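Trypsin-resistant surface T6 protein (Streptococcus pyogenes serotype M6, PDB 4P0D) forms the backbone subunit of the group A streptococcal pilus, probably polymerised by sortase into the shaft, and is the T6 antigen. Local coordinates at residues G29-N32 / S37-N40; A98-A103 / R107-I112; K325-S330 / K379-N384; I431-S434 / R438-G441. The protein carries 1 engineered substitution. All blocks are in the same frame, centred on the assembly; numbering follows the deposited sequence.

Contact 1 (G29-N32 / S37-N40); sequences GVYN and SFIN
Val30 meets Ile39 and Asn40 together at a classic beta bulge, where an extra residue is inserted into the antiparallel pairing. Val30 N donates to Asn40 O over 2.6 Å. In return Val30 O receives Ile39 N at 2.7 Å and, weakly, Asn40 N at 3.3 Å, and the shared acceptor marks a register shift of one residue. The valine and asparagine side chains then run alongside each other on one face of the hairpin, with Asn40 OD1 3.2 Å from Val30 CB.

Nearer the turn, the Ser37 backbone is held by both the backbone and the side chain of Asn32. Asn32 N donates to Ser37 O at 2.9 Å, while Ser37 N makes a weak bond to Asn32 OD1. A chi1 of 72° folds the Asn32 amide back over the turn, laying ND2 3.2 Å from Ser37 CB. The same amide is held by Gly35 N and by the Asp36 carboxylate, which makes it an internal brace of the turn.

On the other face Phe38 turns its edge to the Tyr31 ring, a T-shaped pair with centroids 5.6 Å apart and planes at 74°. Tyr118 and Ala93 N bind the Tyr31 hydroxyl. The contact lies at the turn end of the hairpin of strands 20-31 and 38-43, the first of which also pairs with strands 75-79 and 94-101.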
loop_
_atom_site.group_PDB
_atom_site.type_symbol
_atom_site.label_atom_id
_atom_site.label_comp_id
_atom_site.label_asym_id
_atom_site.label_seq_id
_atom_site.Cartn_x
_atom_site.Cartn_y
_atom_site.Cartn_z
ATOM N N GLY A 29 14.472 -12.752 -45.291
ATOM C CA GLY A 29 15.406 -12.421 -46.368
ATOM C C GLY A 29 15.091 -13.260 -47.605
ATOM O O GLY A 29 15.049 -14.494 -47.527
ATOM N N VAL A 30 14.866 -12.599 -48.740
ATOM C CA VAL A 30 14.589 -13.310 -49.996
ATOM C C VAL A 30 15.849 -13.374 -50.840
ATOM O O VAL A 30 16.435 -12.352 -51.191
ATOM C CB VAL A 30 13.467 -12.642 -50.826
ATOM C CG1 VAL A 30 13.038 -13.546 -51.988
ATOM C CG2 VAL A 30 12.272 -12.331 -49.952
ATOM N N TYR A 31 16.253 -14.593 -51.174
ATOM C CA TYR A 31 17.385 -14.808 -52.039
ATOM C C TYR A 31 16.893 -15.349 -53.394
ATOM O O TYR A 31 15.734 -15.766 -53.522
ATOM C CB TYR A 31 18.331 -15.809 -51.377
ATOM C CG TYR A 31 18.967 -15.355 -50.066
ATOM C CD1 TYR A 31 18.263 -15.387 -48.851
ATOM C CD2 TYR A 31 20.295 -14.933 -50.036
ATOM C CE1 TYR A 31 18.868 -14.983 -47.653
ATOM C CE2 TYR A 31 20.906 -14.537 -48.857
ATOM C CZ TYR A 31 20.203 -14.555 -47.668
ATOM O OH TYR A 31 20.875 -14.141 -46.537
ATOM N N ASN A 32 17.774 -15.322 -54.390
ATOM C CA ASN A 32 17.503 -15.881 -55.726
ATOM C C ASN A 32 17.393 -17.404 -55.769
ATOM O O ASN A 32 17.711 -18.092 -54.796
ATOM C CB ASN A 32 18.557 -15.397 -56.728
ATOM C CG ASN A 32 19.925 -16.042 -56.519
ATOM O OD1 ASN A 32 20.163 -16.773 -55.549
ATOM N ND2 ASN A 32 20.830 -15.784 -57.445
ATOM N N SER A 37 22.514 -14.998 -54.207
ATOM C CA SER A 37 22.261 -13.575 -54.340
ATOM C C SER A 37 21.106 -13.148 -53.423
ATOM O O SER A 37 20.088 -13.831 -53.346
ATOM C CB SER A 37 21.907 -13.258 -55.803
ATOM O OG SER A 37 21.899 -11.863 -56.039
ATOM N N PHE A 38 21.275 -12.024 -52.733
ATOM C CA PHE A 38 20.243 -11.460 -51.859
ATOM C C PHE A 38 19.376 -10.461 -52.617
ATOM O O PHE A 38 19.880 -9.489 -53.190
ATOM C CB PHE A 38 20.875 -10.731 -50.664
ATOM C CG PHE A 38 19.867 -10.049 -49.773
ATOM C CD1 PHE A 38 19.026 -10.796 -48.961
ATOM C CD2 PHE A 38 19.750 -8.662 -49.757
ATOM C CE1 PHE A 38 18.090 -10.177 -48.142
ATOM C CE2 PHE A 38 18.817 -8.036 -48.936
ATOM C CZ PHE A 38 17.987 -8.800 -48.123
ATOM N N ILE A 39 18.065 -10.662 -52.556
ATOM C CA ILE A 39 17.115 -9.830 -53.291
ATOM C C ILE A 39 16.564 -8.704 -52.398
ATOM O O ILE A 39 16.876 -7.524 -52.601
ATOM C CB ILE A 39 15.966 -10.709 -53.858
ATOM C CG1 ILE A 39 16.544 -11.942 -54.582
ATOM C CG2 ILE A 39 15.058 -9.904 -54.788
ATOM C CD1 ILE A 39 15.527 -12.718 -55.405
ATOM N N ASN A 40 15.758 -9.078 -51.402
ATOM C CA ASN A 40 15.072 -8.111 -50.547
ATOM C C ASN A 40 14.514 -8.797 -49.303
ATOM O O ASN A 40 14.683 -10.007 -49.114
ATOM C CB ASN A 40 13.930 -7.427 -51.329
ATOM C CG ASN A 40 12.806 -8.390 -51.690
ATOM O OD1 ASN A 40 12.943 -9.599 -51.555
ATOM N ND2 ASN A 40 11.677 -7.847 -52.151
#

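Contact 2 (A98-A103 / R107-I112); sequences ALLTGA and RTYNPI
The Tyr109 ring carries Leu100 on one face: Leu100 CB stands 3.9 Å from the ring centroid and 22° off its normal, a CH-pi contact displaced toward the rim. Leu100 CD2 extends the cover to Tyr109 CE1 at 3.8 Å. At the edge, near the ring plane, lie Ala103 CB and two of the waters between the segments. Leu100 has its CG anti to the carbonyl carbon, and a chi2 of 91°, off the staggered positions, turns the branch so that CD2 lies against the tyrosine and CD1 comes 3.6 Å from Ile112 CD1.

Direct backbone pairing is confined to Ala98 and Ile112, where Ala98 N to Ile112 O is 2.7 Å and Ile112 N to Ala98 O 3.0 Å. Beyond them the hairpin of strands 94-101 and 108-116 opens, and waters take over. One links Leu100 N to Asn110 O, another Leu100 O to Tyr109 N, and two more join Ala103 to Arg107 O. On the opposite side of the strands, Leu99 CD2 touches Pro111 CB at 3.9 Å beneath helix 56-68. The Tyr109 hydroxyl is bonded to Glu16 O.

The chemistry is therefore divided: side chains close an apolar layer, while the separated backbones meet their polar needs through bridging water, so the strands stay coupled although they are too far apart for a regular ladder.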
loop_
_atom_site.group_PDB
_atom_site.type_symbol
_atom_site.label_atom_id
_atom_site.label_comp_id
_atom_site.label_asym_id
_atom_site.label_seq_id
_atom_site.Cartn_x
_atom_site.Cartn_y
_atom_site.Cartn_z
ATOM N N ALA A 98 12.098 -8.112 -30.770
ATOM C CA ALA A 98 12.344 -8.795 -29.511
ATOM C C ALA A 98 11.471 -8.179 -28.427
ATOM O O ALA A 98 11.403 -6.955 -28.309
ATOM C CB ALA A 98 13.818 -8.705 -29.151
ATOM N N LEU A 99 10.776 -9.030 -27.676
ATOM C CA LEU A 99 10.067 -8.627 -26.467
ATOM C C LEU A 99 10.696 -9.277 -25.221
ATOM O O LEU A 99 10.929 -10.509 -25.175
ATOM C CB LEU A 99 8.576 -8.978 -26.533
ATOM C CG LEU A 99 7.785 -8.335 -27.689
ATOM C CD1 LEU A 99 6.340 -8.828 -27.669
ATOM C CD2 LEU A 99 7.832 -6.810 -27.647
ATOM N N LEU A 100 10.944 -8.435 -24.220
ATOM C CA LEU A 100 11.459 -8.874 -22.923
ATOM C C LEU A 100 10.328 -8.749 -21.896
ATOM O O LEU A 100 9.823 -7.633 -21.652
ATOM C CB LEU A 100 12.672 -8.030 -22.511
ATOM C CG LEU A 100 13.909 -8.104 -23.429
ATOM C CD1 LEU A 100 13.878 -7.030 -24.513
ATOM C CD2 LEU A 100 15.189 -7.941 -22.622
ATOM N N THR A 101 9.914 -9.883 -21.332
ATOM C CA THR A 101 8.718 -9.961 -20.478
ATOM C C THR A 101 9.045 -10.683 -19.188
ATOM O O THR A 101 10.081 -11.330 -19.081
ATOM C CB THR A 101 7.578 -10.764 -21.143
ATOM O OG1 THR A 101 8.073 -12.043 -21.543
ATOM C CG2 THR A 101 7.042 -10.055 -22.339
ATOM N N GLY A 102 8.166 -10.528 -18.198
ATOM C CA GLY A 102 8.247 -11.263 -16.946
ATOM C C GLY A 102 9.476 -11.075 -16.064
ATOM O O GLY A 102 9.797 -11.965 -15.292
ATOM N N ALA A 103 10.172 -9.948 -16.172
ATOM C CA ALA A 103 11.322 -9.673 -15.292
ATOM C C ALA A 103 10.874 -9.826 -13.848
ATOM O O ALA A 103 9.811 -9.315 -13.459
ATOM C CB ALA A 103 11.881 -8.275 -15.531
ATOM N N ARG A 107 10.368 -4.873 -13.547
ATOM C CA ARG A 107 10.614 -3.881 -14.567
ATOM C C ARG A 107 9.852 -4.170 -15.847
ATOM O O ARG A 107 9.423 -5.298 -16.114
ATOM C CB ARG A 107 12.111 -3.665 -14.828
ATOM C CG ARG A 107 12.840 -4.734 -15.607
ATOM C CD ARG A 107 14.326 -4.364 -15.704
ATOM N NE ARG A 107 14.857 -3.982 -14.410
ATOM C CZ ARG A 107 15.296 -2.775 -14.042
ATOM N NH1 ARG A 107 15.341 -1.715 -14.861
ATOM N NH2 ARG A 107 15.696 -2.638 -12.793
ATOM N N THR A 108 9.683 -3.114 -16.625
ATOM C CA THR A 108 8.968 -3.183 -17.893
ATOM C C THR A 108 9.860 -2.601 -18.978
ATOM O O THR A 108 10.533 -1.589 -18.759
ATOM C CB THR A 108 7.597 -2.458 -17.836
ATOM O OG1 THR A 108 6.949 -2.561 -19.108
ATOM C CG2 THR A 108 7.731 -0.998 -17.483
ATOM N N TYR A 109 9.863 -3.265 -20.135
ATOM C CA TYR A 109 10.816 -3.018 -21.216
ATOM C C TYR A 109 10.118 -2.476 -22.453
ATOM O O TYR A 109 8.973 -2.829 -22.716
ATOM C CB TYR A 109 11.478 -4.348 -21.631
ATOM C CG TYR A 109 12.625 -4.805 -20.769
ATOM C CD1 TYR A 109 13.929 -4.447 -21.081
ATOM C CD2 TYR A 109 12.422 -5.632 -19.664
ATOM C CE1 TYR A 109 15.003 -4.883 -20.305
ATOM C CE2 TYR A 109 13.495 -6.064 -18.882
ATOM C CZ TYR A 109 14.773 -5.694 -19.216
ATOM O OH TYR A 109 15.856 -6.139 -18.454
ATOM N N ASN A 110 10.815 -1.621 -23.203
ATOM C CA ASN A 110 10.378 -1.262 -24.538
ATOM C C ASN A 110 10.678 -2.428 -25.487
ATOM O O ASN A 110 11.575 -3.242 -25.208
ATOM C CB ASN A 110 11.097 -0.023 -25.065
ATOM C CG ASN A 110 10.818 1.245 -24.248
ATOM O OD1 ASN A 110 9.859 1.347 -23.473
ATOM N ND2 ASN A 110 11.673 2.224 -24.442
ATOM N N PRO A 111 9.951 -2.491 -26.614
ATOM C CA PRO A 111 10.234 -3.454 -27.708
ATOM C C PRO A 111 11.566 -3.166 -28.406
ATOM O O PRO A 111 12.030 -2.039 -28.374
ATOM C CB PRO A 111 9.095 -3.228 -28.692
ATOM C CG PRO A 111 8.126 -2.318 -28.037
ATOM C CD PRO A 111 8.834 -1.590 -26.944
ATOM N N ILE A 112 12.171 -4.168 -29.025
ATOM C CA ILE A 112 13.425 -3.978 -29.755
ATOM C C ILE A 112 13.297 -4.523 -31.170
ATOM O O ILE A 112 12.725 -5.592 -31.384
ATOM C CB ILE A 112 14.627 -4.646 -29.058
ATOM C CG1 ILE A 112 14.750 -4.166 -27.610
ATOM C CG2 ILE A 112 15.919 -4.315 -29.807
ATOM C CD1 ILE A 112 15.780 -4.933 -26.796
HETATM O O HOH W 1 10.262 -5.686 -24.750
HETATM O O HOH W 2 8.614 -6.118 -20.144
HETATM O O HOH W 3 8.264 -7.340 -14.578
HETATM O O HOH W 4 10.022 -7.401 -17.781
#

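Contact 3 (K325-S330 / K379-N384); sequences KVDSVS and KGYSLN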
loop_
_atom_site.group_PDB
_atom_site.type_symbol
_atom_site.label_atom_id
_atom_site.label_comp_id
_atom_site.label_asym_id
_atom_site.label_seq_id
_atom_site.Cartn_x
_atom_site.Cartn_y
_atom_site.Cartn_z
ATOM N N LYS A 325 -6.895 -4.626 41.250
ATOM C CA LYS A 325 -7.310 -3.976 42.477
ATOM C C LYS A 325 -7.423 -4.999 43.601
ATOM O O LYS A 325 -8.132 -5.992 43.449
ATOM C CB LYS A 325 -8.666 -3.310 42.258
ATOM C CG LYS A 325 -9.080 -2.357 43.359
ATOM C CD LYS A 325 -7.961 -1.358 43.651
ATOM C CE LYS A 325 -8.392 -0.317 44.661
ATOM N NZ LYS A 325 -8.557 -0.917 46.006
ATOM N N VAL A 326 -6.751 -4.747 44.730
ATOM C CA VAL A 326 -6.773 -5.695 45.850
ATOM C C VAL A 326 -6.924 -5.000 47.203
ATOM O O VAL A 326 -6.699 -3.793 47.321
ATOM C CB VAL A 326 -5.502 -6.571 45.887
ATOM C CG1 VAL A 326 -5.345 -7.350 44.590
ATOM C CG2 VAL A 326 -4.251 -5.746 46.182
ATOM N N ASP A 327 -7.315 -5.785 48.211
ATOM C CA ASP A 327 -7.349 -5.340 49.608
ATOM C C ASP A 327 -5.919 -5.127 50.093
ATOM O O ASP A 327 -5.038 -5.982 49.894
ATOM C CB ASP A 327 -8.051 -6.398 50.454
ATOM C CG ASP A 327 -8.027 -6.079 51.945
ATOM O OD1 ASP A 327 -6.962 -6.271 52.598
ATOM O OD2 ASP A 327 -9.078 -5.654 52.461
ATOM N N SER A 328 -5.673 -3.994 50.735
ATOM C CA SER A 328 -4.306 -3.623 51.116
ATOM C C SER A 328 -3.588 -4.631 52.045
ATOM O O SER A 328 -2.355 -4.674 52.070
ATOM C CB SER A 328 -4.308 -2.251 51.784
ATOM O OG SER A 328 -5.093 -2.290 52.965
ATOM N N VAL A 329 -4.347 -5.407 52.819
ATOM C CA VAL A 329 -3.759 -6.394 53.748
ATOM C C VAL A 329 -3.815 -7.820 53.219
ATOM O O VAL A 329 -2.794 -8.504 53.139
ATOM C CB VAL A 329 -4.487 -6.368 55.106
ATOM C CG1 VAL A 329 -3.966 -7.474 56.021
ATOM C CG2 VAL A 329 -4.336 -4.997 55.750
ATOM N N SER A 330 -5.019 -8.275 52.893
ATOM C CA SER A 330 -5.233 -9.650 52.445
ATOM C C SER A 330 -4.773 -9.922 51.006
ATOM O O SER A 330 -4.615 -11.083 50.611
ATOM C CB SER A 330 -6.714 -9.978 52.545
ATOM O OG SER A 330 -7.463 -9.149 51.685
ATOM N N LYS A 379 -17.218 -1.227 47.320
ATOM C CA LYS A 379 -18.035 -1.160 48.529
ATOM C C LYS A 379 -17.264 -1.801 49.686
ATOM O O LYS A 379 -16.671 -2.874 49.527
ATOM C CB LYS A 379 -19.375 -1.881 48.325
ATOM N N GLY A 380 -17.252 -1.117 50.834
ATOM C CA GLY A 380 -16.515 -1.583 52.012
ATOM C C GLY A 380 -15.095 -1.045 52.108
ATOM O O GLY A 380 -14.368 -1.374 53.059
ATOM N N TYR A 381 -14.705 -0.187 51.156
ATOM C CA TYR A 381 -13.340 0.352 51.112
ATOM C C TYR A 381 -13.324 1.865 51.046
ATOM O O TYR A 381 -14.231 2.479 50.513
ATOM C CB TYR A 381 -12.562 -0.260 49.927
ATOM C CG TYR A 381 -12.209 -1.702 50.201
ATOM C CD1 TYR A 381 -13.153 -2.711 50.058
ATOM C CD2 TYR A 381 -10.945 -2.049 50.671
ATOM C CE1 TYR A 381 -12.841 -4.026 50.353
ATOM C CE2 TYR A 381 -10.627 -3.364 50.971
ATOM C CZ TYR A 381 -11.573 -4.347 50.803
ATOM O OH TYR A 381 -11.244 -5.648 51.104
ATOM N N SER A 382 -12.277 2.461 51.596
ATOM C CA SER A 382 -12.063 3.886 51.450
ATOM C C SER A 382 -11.434 4.135 50.078
ATOM O O SER A 382 -10.725 3.279 49.527
ATOM C CB SER A 382 -11.213 4.446 52.604
ATOM O OG SER A 382 -9.838 4.160 52.437
ATOM N N LEU A 383 -11.748 5.291 49.511
ATOM C CA LEU A 383 -11.212 5.704 48.228
ATOM C C LEU A 383 -9.687 5.862 48.296
ATOM O O LEU A 383 -9.169 6.541 49.179
ATOM C CB LEU A 383 -11.874 7.014 47.794
ATOM C CG LEU A 383 -11.495 7.612 46.438
ATOM C CD1 LEU A 383 -11.941 6.715 45.293
ATOM C CD2 LEU A 383 -12.122 8.999 46.315
ATOM N N ASN A 384 -8.979 5.220 47.368
ATOM C CA ASN A 384 -7.545 5.428 47.212
ATOM C C ASN A 384 -7.321 6.700 46.410
ATOM O O ASN A 384 -7.673 6.759 45.231
ATOM C CB ASN A 384 -6.907 4.240 46.499
ATOM C CG ASN A 384 -5.393 4.282 46.518
ATOM O OD1 ASN A 384 -4.774 5.341 46.663
ATOM N ND2 ASN A 384 -4.778 3.117 46.347
#
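Asp327 and Tyr381 are brought together by two first torsions. The aspartate extends its CG anti to the backbone N (chi1 175°), which carries the carboxylate to the tyrosine hydroxyl, and the tyrosine swings its ring beside its own N (chi1 -73°), out of the loop that follows strand 368-376. The two flat groups meet at about a right angle, with carboxylate and ring planes 82° apart. Tyr381 OH donates over 2.6 Å to the anti lone pair of Asp327 OD2, the one facing away from the other oxygen. The carboxylate approaches the ring at its edge, which also places OD2 3.1 Å from Tyr381 CE2. At the opposite edge Lys379 O lies 3.6 Å from Tyr381 CD1.

The second oxygen is engaged within its own segment. Val329 N and Ser330 N each donate to Asp327 OD1 at 2.8 Å, from opposite faces of the carboxylate plane, forming an Asx turn extended to an Asx motif where the chain leaves the strand.

Close by, Lys325 of the same strand is joined through NZ to Asn479 CG, an intramolecular isopeptide bond to strand 470-479. Tyr381 also packs on Asn479 and on Leu334.

Three donors thus grip one largely buried carboxylate and fix its rotation. Such a setting would probably favour the charged form of Asp327 and polarise the tyrosine hydroxyl. One aspartate both shapes the turn after its strand and ties that turn to a distant loop of the prealbumin-like domain.

Contact 4 (I431-S434 / R438-G441); sequences IFYS and RPTG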
loop_
_atom_site.group_PDB
_atom_site.type_symbol
_atom_site.label_atom_id
_atom_site.label_comp_id
_atom_site.label_asym_id
_atom_site.label_seq_id
_atom_site.Cartn_x
_atom_site.Cartn_y
_atom_site.Cartn_z
ATOM N N ILE A 431 -18.653 8.286 14.321
ATOM C CA ILE A 431 -17.247 7.927 14.530
ATOM C C ILE A 431 -16.663 8.676 15.731
ATOM O O ILE A 431 -16.876 9.887 15.878
ATOM C CB ILE A 431 -16.411 8.233 13.262
ATOM C CG1 ILE A 431 -16.979 7.464 12.060
ATOM C CG2 ILE A 431 -14.940 7.887 13.470
ATOM C CD1 ILE A 431 -16.177 7.627 10.787
ATOM N N PHE A 432 -15.918 7.950 16.575
ATOM C CA PHE A 432 -15.224 8.548 17.716
ATOM C C PHE A 432 -13.866 9.152 17.334
ATOM O O PHE A 432 -13.024 8.498 16.694
ATOM C CB PHE A 432 -15.004 7.537 18.845
ATOM C CG PHE A 432 -14.249 8.107 20.019
ATOM C CD1 PHE A 432 -14.875 8.966 20.907
ATOM C CD2 PHE A 432 -12.914 7.810 20.221
ATOM C CE1 PHE A 432 -14.187 9.507 21.978
ATOM C CE2 PHE A 432 -12.214 8.349 21.295
ATOM C CZ PHE A 432 -12.845 9.202 22.169
ATOM N N TYR A 433 -13.655 10.394 17.773
ATOM C CA TYR A 433 -12.387 11.088 17.619
ATOM C C TYR A 433 -11.900 11.502 18.976
ATOM O O TYR A 433 -12.675 11.997 19.792
ATOM C CB TYR A 433 -12.562 12.371 16.805
ATOM C CG TYR A 433 -12.969 12.117 15.390
ATOM C CD1 TYR A 433 -14.293 11.838 15.073
ATOM C CD2 TYR A 433 -12.034 12.131 14.372
ATOM C CE1 TYR A 433 -14.675 11.577 13.775
ATOM C CE2 TYR A 433 -12.406 11.898 13.064
ATOM C CZ TYR A 433 -13.726 11.609 12.778
ATOM O OH TYR A 433 -14.086 11.360 11.478
ATOM N N SER A 434 -10.598 11.405 19.174
ATOM C CA SER A 434 -9.974 11.859 20.399
ATOM C C SER A 434 -9.985 13.388 20.432
ATOM O O SER A 434 -10.217 14.050 19.421
ATOM C CB SER A 434 -8.546 11.355 20.468
ATOM O OG SER A 434 -7.752 11.975 19.471
ATOM N N ARG A 438 -9.822 16.397 17.094
ATOM C CA ARG A 438 -11.112 17.082 16.935
ATOM C C ARG A 438 -11.350 17.467 15.471
ATOM O O ARG A 438 -10.558 18.240 14.910
ATOM C CB ARG A 438 -11.147 18.331 17.819
ATOM C CG ARG A 438 -12.468 19.077 17.761
ATOM C CD ARG A 438 -12.388 20.354 18.557
ATOM N NE ARG A 438 -13.684 21.018 18.701
ATOM C CZ ARG A 438 -13.906 22.016 19.558
ATOM N NH1 ARG A 438 -12.933 22.463 20.346
ATOM N NH2 ARG A 438 -15.112 22.561 19.642
ATOM N N PRO A 439 -12.400 16.895 14.836
ATOM C CA PRO A 439 -12.633 17.146 13.428
ATOM C C PRO A 439 -13.461 18.402 13.210
ATOM O O PRO A 439 -14.014 18.967 14.162
ATOM C CB PRO A 439 -13.425 15.907 12.984
ATOM C CG PRO A 439 -14.246 15.570 14.189
ATOM C CD PRO A 439 -13.387 15.924 15.375
ATOM N N THR A 440 -13.529 18.835 11.961
ATOM C CA THR A 440 -14.307 20.008 11.592
ATOM C C THR A 440 -15.759 19.619 11.282
ATOM O O THR A 440 -16.061 18.445 11.074
ATOM C CB THR A 440 -13.688 20.673 10.355
ATOM O OG1 THR A 440 -13.720 19.757 9.256
ATOM C CG2 THR A 440 -12.243 21.039 10.629
ATOM N N GLY A 441 -16.650 20.607 11.245
ATOM C CA GLY A 441 -18.071 20.379 10.936
ATOM C C GLY A 441 -18.938 21.023 11.997
ATOM O O GLY A 441 -18.478 21.251 13.110
#
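Tyr433, on the outermost strand 431-434 of a four-stranded antiparallel sheet, meets Pro439 in the connection that leads on to strand 445-451. The proline ring comes over one face of the tyrosine. Its CG sits above the middle of the aromatic ring, 3.8 Å from the centroid and only 10° off the normal, in a well-centred CH-pi contact.

The neighbouring ring carbons share the load. Pro439 CD lies 3.8 Å from Tyr433 CG and 3.9 Å from Tyr433 CB, at the root of the side chain, while Pro439 CB comes within 4.1 Å of Tyr433 CE2 farther out. The proline therefore spans the face from its base toward its outer half. Tyr433 has its CG anti to the carbonyl carbon (chi1 -65°), which turns the ring toward the returning chain. The backbones approach as well: Ser434 O is 3.3 Å from Arg438 N, but the angle is too poor for a hydrogen bond. Cohesion between the segments thus rests on carbon contacts.

Pro439 also touches Trp426 and Lys428 of strand 425-428, the strand whose Trp426 pairs with the Tyr433 backbone. Lys428 NZ binds Thr440 O, securing the loop farther along. Tyr433 itself packs on Val264 of strand 258-265, and Ser434 makes a backbone bond with Gly169, so the edge strand borders the Cna-B-like region of the chain.

Overall this is a typical aromatic-proline CH-pi stack, folding a loop back onto the edge strand it has just left.

Overall arrangement
Contacts 1 and 2 belong to the N-terminal Ig-like region and share a sheet through the neighbouring strands 20-31 and 94-101, yet their centres lie 31 Å apart. Contact 1 is the turn end of a surface hairpin, rich in direct backbone bonds, whereas contact 2 is buried, apolar on its side chains and water-bridged along its backbones. Contacts 3 and 4 lie on the other side of the chain's centre, both partly buried and each resting mainly on one pair of residues: a hydroxyl-to-carboxylate hydrogen bond in contact 3, a CH-pi stack in contact 4. Only contact 3 joins segments distant in sequence; the other three close local turns. The centres of contacts 1 and 3 are about 105 Å apart, which reflects the elongated chain.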